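Local coordinates for protein putative aldolase (Bacteroides vulgatus ATCC 8482, PDB 3DXI) that is a putative aldolase of the HMGL-like family with a TIM-barrel fold, present as two subunits in its assembly, at residues I169-R182 against L199-D213. Numbering follows the deposited sequence.
Sequences ITPKEVKNLLKEVR and LGLINSITAIDDGID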
loop_
_atom_site.group_PDB
_atom_site.type_symbol
_atom_site.label_atom_id
_atom_site.label_comp_id
_atom_site.label_asym_id
_atom_site.label_seq_id
_atom_site.Cartn_x
_atom_site.Cartn_y
_atom_site.Cartn_z
ATOM N N ILE A 169 10.957 6.519 1.128
ATOM C CA ILE A 169 12.060 5.599 1.390
ATOM C C ILE A 169 11.691 4.183 0.917
ATOM O O ILE A 169 10.556 3.741 1.081
ATOM C CB ILE A 169 12.419 5.590 2.906
ATOM C CG1 ILE A 169 13.859 5.116 3.097
ATOM C CG2 ILE A 169 11.460 4.703 3.683
ATOM C CD1 ILE A 169 14.879 6.099 2.593
ATOM N N THR A 170 12.652 3.482 0.318
ATOM C CA THR A 170 12.427 2.129 -0.190
ATOM C C THR A 170 13.037 1.071 0.736
ATOM O O THR A 170 13.879 1.384 1.572
ATOM C CB THR A 170 13.042 1.959 -1.597
ATOM O OG1 THR A 170 14.465 2.117 -1.520
ATOM C CG2 THR A 170 12.468 2.993 -2.556
ATOM N N PRO A 171 12.622 -0.199 0.588
ATOM C CA PRO A 171 13.132 -1.298 1.418
ATOM C C PRO A 171 14.658 -1.378 1.435
ATOM O O PRO A 171 15.263 -1.553 2.495
ATOM C CB PRO A 171 12.494 -2.534 0.784
ATOM C CG PRO A 171 11.206 -2.004 0.250
ATOM C CD PRO A 171 11.622 -0.697 -0.373
ATOM N N LYS A 172 15.276 -1.259 0.262
ATOM C CA LYS A 172 16.735 -1.308 0.164
ATOM C C LYS A 172 17.371 -0.214 1.016
ATOM O O LYS A 172 18.311 -0.475 1.759
ATOM C CB LYS A 172 17.188 -1.137 -1.291
ATOM C CG LYS A 172 18.699 -1.170 -1.472
ATOM C CD LYS A 172 19.106 -0.974 -2.932
ATOM C CE LYS A 172 20.601 -1.242 -3.126
ATOM N NZ LYS A 172 21.034 -1.173 -4.555
ATOM N N GLU A 173 16.856 1.009 0.907
ATOM C CA GLU A 173 17.384 2.129 1.677
ATOM C C GLU A 173 17.212 1.939 3.176
ATOM O O GLU A 173 18.092 2.330 3.948
ATOM C CB GLU A 173 16.718 3.433 1.247
ATOM C CG GLU A 173 17.013 3.795 -0.196
ATOM C CD GLU A 173 16.174 4.948 -0.682
ATOM O OE1 GLU A 173 14.934 4.874 -0.558
ATOM O OE2 GLU A 173 16.755 5.926 -1.194
ATOM N N VAL A 174 16.087 1.347 3.585
ATOM C CA VAL A 174 15.836 1.104 5.006
ATOM C C VAL A 174 16.875 0.126 5.554
ATOM O O VAL A 174 17.406 0.331 6.649
ATOM C CB VAL A 174 14.416 0.528 5.263
ATOM C CG1 VAL A 174 14.258 0.172 6.739
ATOM C CG2 VAL A 174 13.353 1.548 4.853
ATOM N N LYS A 175 17.162 -0.932 4.798
ATOM C CA LYS A 175 18.161 -1.914 5.226
ATOM C C LYS A 175 19.517 -1.248 5.403
ATOM O O LYS A 175 20.167 -1.403 6.433
ATOM C CB LYS A 175 18.321 -3.038 4.196
ATOM C CG LYS A 175 17.176 -4.020 4.135
ATOM C CD LYS A 175 17.400 -5.062 3.041
ATOM C CE LYS A 175 18.614 -5.930 3.330
ATOM N NZ LYS A 175 18.433 -6.740 4.569
ATOM N N ASN A 176 19.946 -0.518 4.379
ATOM C CA ASN A 176 21.239 0.155 4.401
ATOM C C ASN A 176 21.381 1.121 5.572
ATOM O O ASN A 176 22.388 1.103 6.282
ATOM C CB ASN A 176 21.465 0.905 3.086
ATOM C CG ASN A 176 22.756 1.696 3.083
ATOM O OD1 ASN A 176 23.846 1.128 3.135
ATOM N ND2 ASN A 176 22.639 3.016 3.030
ATOM N N LEU A 177 20.373 1.965 5.767
ATOM C CA LEU A 177 20.398 2.939 6.850
ATOM C C LEU A 177 20.412 2.270 8.221
ATOM O O LEU A 177 21.095 2.734 9.133
ATOM C CB LEU A 177 19.205 3.886 6.730
ATOM C CG LEU A 177 19.317 4.911 5.598
ATOM C CD1 LEU A 177 17.993 5.647 5.444
ATOM C CD2 LEU A 177 20.450 5.886 5.899
ATOM N N LEU A 178 19.661 1.182 8.368
ATOM C CA LEU A 178 19.636 0.473 9.640
ATOM C C LEU A 178 21.048 -0.045 9.911
ATOM O O LEU A 178 21.596 0.159 10.993
ATOM C CB LEU A 178 18.640 -0.689 9.583
ATOM C CG LEU A 178 18.546 -1.594 10.818
ATOM C CD1 LEU A 178 18.293 -0.753 12.065
ATOM C CD2 LEU A 178 17.433 -2.615 10.614
ATOM N N LYS A 179 21.638 -0.706 8.915
ATOM C CA LYS A 179 22.995 -1.235 9.040
ATOM C C LYS A 179 23.974 -0.114 9.389
ATOM O O LYS A 179 24.887 -0.302 10.197
ATOM C CB LYS A 179 23.435 -1.898 7.737
ATOM C CG LYS A 179 22.636 -3.131 7.351
ATOM C CD LYS A 179 23.085 -3.664 5.988
ATOM C CE LYS A 179 22.266 -4.881 5.554
ATOM N NZ LYS A 179 22.578 -5.288 4.146
ATOM N N GLU A 180 23.785 1.054 8.780
ATOM C CA GLU A 180 24.655 2.197 9.048
ATOM C C GLU A 180 24.523 2.692 10.483
ATOM O O GLU A 180 25.524 2.903 11.165
ATOM C CB GLU A 180 24.346 3.346 8.082
ATOM C CG GLU A 180 24.994 3.179 6.727
ATOM C CD GLU A 180 26.501 3.165 6.826
ATOM O OE1 GLU A 180 27.081 4.215 7.166
ATOM O OE2 GLU A 180 27.108 2.107 6.581
ATOM N N VAL A 181 23.289 2.879 10.935
ATOM C CA VAL A 181 23.030 3.352 12.289
ATOM C C VAL A 181 23.657 2.408 13.320
ATOM O O VAL A 181 24.236 2.857 14.309
ATOM C CB VAL A 181 21.492 3.507 12.529
ATOM C CG1 VAL A 181 21.191 3.763 13.997
ATOM C CG2 VAL A 181 20.961 4.684 11.693
ATOM N N ARG A 182 23.565 1.105 13.073
ATOM C CA ARG A 182 24.134 0.115 13.981
ATOM C C ARG A 182 25.655 0.246 14.106
ATOM O O ARG A 182 26.237 -0.227 15.082
ATOM C CB ARG A 182 23.786 -1.302 13.512
ATOM C CG ARG A 182 22.293 -1.625 13.474
ATOM C CD ARG A 182 21.684 -1.643 14.856
ATOM N NE ARG A 182 20.424 -2.381 14.867
ATOM C CZ ARG A 182 19.611 -2.452 15.916
ATOM N NH1 ARG A 182 19.923 -1.822 17.043
ATOM N NH2 ARG A 182 18.490 -3.155 15.840
ATOM N N LEU A 199 4.532 1.932 0.901
ATOM C CA LEU A 199 5.649 1.042 1.195
ATOM C C LEU A 199 5.821 0.913 2.716
ATOM O O LEU A 199 6.779 0.306 3.198
ATOM C CB LEU A 199 6.944 1.572 0.568
ATOM C CG LEU A 199 7.050 1.574 -0.965
ATOM C CD1 LEU A 199 8.401 2.164 -1.388
ATOM C CD2 LEU A 199 6.901 0.150 -1.492
ATOM N N GLY A 200 4.883 1.486 3.465
ATOM C CA GLY A 200 4.957 1.415 4.912
ATOM C C GLY A 200 5.087 -0.005 5.441
ATOM O O GLY A 200 5.958 -0.289 6.259
ATOM N N LEU A 201 4.222 -0.907 4.981
ATOM C CA LEU A 201 4.278 -2.285 5.453
ATOM C C LEU A 201 5.571 -2.990 5.061
ATOM O O LEU A 201 6.280 -3.507 5.922
ATOM C CB LEU A 201 3.088 -3.101 4.924
ATOM C CG LEU A 201 3.110 -4.594 5.294
ATOM C CD1 LEU A 201 2.942 -4.775 6.799
ATOM C CD2 LEU A 201 2.010 -5.323 4.549
ATOM N N ILE A 202 5.891 -3.009 3.771
ATOM C CA ILE A 202 7.094 -3.705 3.344
ATOM C C ILE A 202 8.385 -3.119 3.915
ATOM O O ILE A 202 9.325 -3.863 4.202
ATOM C CB ILE A 202 7.186 -3.817 1.788
ATOM C CG1 ILE A 202 8.272 -4.831 1.426
ATOM C CG2 ILE A 202 7.477 -2.460 1.156
ATOM C CD1 ILE A 202 8.069 -6.206 2.096
ATOM N N ASN A 203 8.445 -1.797 4.083
ATOM C CA ASN A 203 9.642 -1.188 4.669
ATOM C C ASN A 203 9.761 -1.669 6.121
ATOM O O ASN A 203 10.847 -2.013 6.584
ATOM C CB ASN A 203 9.561 0.345 4.678
ATOM C CG ASN A 203 9.832 0.966 3.321
ATOM O OD1 ASN A 203 10.543 0.402 2.494
ATOM N ND2 ASN A 203 9.288 2.156 3.102
ATOM N N SER A 204 8.638 -1.681 6.835
ATOM C CA SER A 204 8.625 -2.107 8.235
ATOM C C SER A 204 8.994 -3.584 8.383
ATOM O O SER A 204 9.791 -3.948 9.245
ATOM C CB SER A 204 7.251 -1.835 8.858
ATOM O OG SER A 204 6.907 -0.459 8.747
ATOM N N ILE A 205 8.423 -4.436 7.542
ATOM C CA ILE A 205 8.740 -5.853 7.607
ATOM C C ILE A 205 10.226 -6.062 7.301
ATOM O O ILE A 205 10.876 -6.924 7.895
ATOM C CB ILE A 205 7.883 -6.665 6.607
ATOM C CG1 ILE A 205 6.398 -6.516 6.954
ATOM C CG2 ILE A 205 8.284 -8.141 6.640
ATOM C CD1 ILE A 205 6.035 -6.993 8.356
ATOM N N THR A 206 10.760 -5.262 6.382
ATOM C CA THR A 206 12.167 -5.350 5.994
ATOM C C THR A 206 13.054 -5.024 7.198
ATOM O O THR A 206 14.053 -5.702 7.451
ATOM C CB THR A 206 12.486 -4.373 4.828
ATOM O OG1 THR A 206 11.747 -4.762 3.663
ATOM C CG2 THR A 206 13.970 -4.389 4.502
ATOM N N ALA A 207 12.669 -3.991 7.942
ATOM C CA ALA A 207 13.405 -3.575 9.127
ATOM C C ALA A 207 13.267 -4.648 10.206
ATOM O O ALA A 207 14.255 -5.035 10.849
ATOM C CB ALA A 207 12.872 -2.233 9.635
ATOM N N ILE A 208 12.046 -5.136 10.394
ATOM C CA ILE A 208 11.790 -6.170 11.394
ATOM C C ILE A 208 12.679 -7.395 11.151
ATOM O O ILE A 208 13.341 -7.886 12.074
ATOM C CB ILE A 208 10.296 -6.608 11.392
ATOM C CG1 ILE A 208 9.421 -5.470 11.941
ATOM C CG2 ILE A 208 10.110 -7.875 12.235
ATOM C CD1 ILE A 208 7.916 -5.715 11.879
ATOM N N ASP A 209 12.706 -7.878 9.913
ATOM C CA ASP A 209 13.516 -9.048 9.594
ATOM C C ASP A 209 15.018 -8.807 9.743
ATOM O O ASP A 209 15.790 -9.759 9.810
ATOM C CB ASP A 209 13.187 -9.568 8.193
ATOM C CG ASP A 209 11.782 -10.159 8.107
ATOM O OD1 ASP A 209 11.216 -10.502 9.172
ATOM O OD2 ASP A 209 11.247 -10.294 6.981
ATOM N N ASP A 210 15.431 -7.544 9.798
ATOM C CA ASP A 210 16.845 -7.226 9.988
ATOM C C ASP A 210 17.155 -6.898 11.453
ATOM O O ASP A 210 18.179 -6.285 11.758
ATOM C CB ASP A 210 17.273 -6.047 9.107
ATOM C CG ASP A 210 17.679 -6.479 7.713
ATOM O OD1 ASP A 210 17.661 -7.698 7.429
ATOM O OD2 ASP A 210 18.022 -5.595 6.898
ATOM N N GLY A 211 16.254 -7.291 12.348
ATOM C CA GLY A 211 16.462 -7.066 13.768
ATOM C C GLY A 211 16.142 -5.706 14.369
ATOM O O GLY A 211 16.616 -5.404 15.464
ATOM N N ILE A 212 15.348 -4.886 13.687
ATOM C CA ILE A 212 15.004 -3.575 14.232
ATOM C C ILE A 212 14.266 -3.771 15.567
ATOM O O ILE A 212 13.573 -4.772 15.766
ATOM C CB ILE A 212 14.134 -2.763 13.236
ATOM C CG1 ILE A 212 14.305 -1.266 13.505
ATOM C CG2 ILE A 212 12.677 -3.173 13.362
ATOM C CD1 ILE A 212 13.937 -0.377 12.338
ATOM N N ASP A 213 14.418 -2.809 16.471
ATOM C CA ASP A 213 13.827 -2.888 17.807
ATOM C C ASP A 213 12.425 -2.286 17.982
ATOM O O ASP A 213 11.642 -2.767 18.804
ATOM C CB ASP A 213 14.782 -2.217 18.803
ATOM C CG ASP A 213 16.211 -2.729 18.680
ATOM O OD1 ASP A 213 16.512 -3.800 19.240
ATOM O OD2 ASP A 213 17.030 -2.069 18.012
HETATM O O HOH W 1 19.600 -4.410 13.147
HETATM O O HOH W 2 19.618 -2.940 19.979
#
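N203 reaches across to the start of helix 171-182 with both ends of its amide. ND2 donates to I169 O (2.9 Å), coming from above the carbonyl plane, while OD1 sits over the T170-P171 peptide bond, 2.9 Å from P171 N, which has no hydrogen to give. The side chains of P171 and N203 cross at about a right angle, and P171 CG sets on I202 CG2; P171 and I202 also pack on I202 of the second subunit. V174 CG1 rests on the methyl of A207, and T206 turns CG2 onto K175 CG, with its hydroxyl bonded back to I202 O. K175 crosses T206, then bends at chi3 and chi4 (both 64°), which curls NZ back onto the syn lone pair of D210 OD2 in a 2.6 Å salt bridge. L178 CD2 packs on D210 CB and I212 CB. The R182 guanidinium turns its edge to D213 OD2 and meets it from above the carboxylate plane, the planes 89° apart; the NH2-OD2 salt bridge is 2.8 Å, OD2 also accepts from V189 N, and a water links R182 NE to D210 O. G211 closes helix 200-209 in a Schellman motif. The segment axes cross at -33° and approach to 8.9 Å, neighbours outside a TIM barrel, following its sixth and seventh strands.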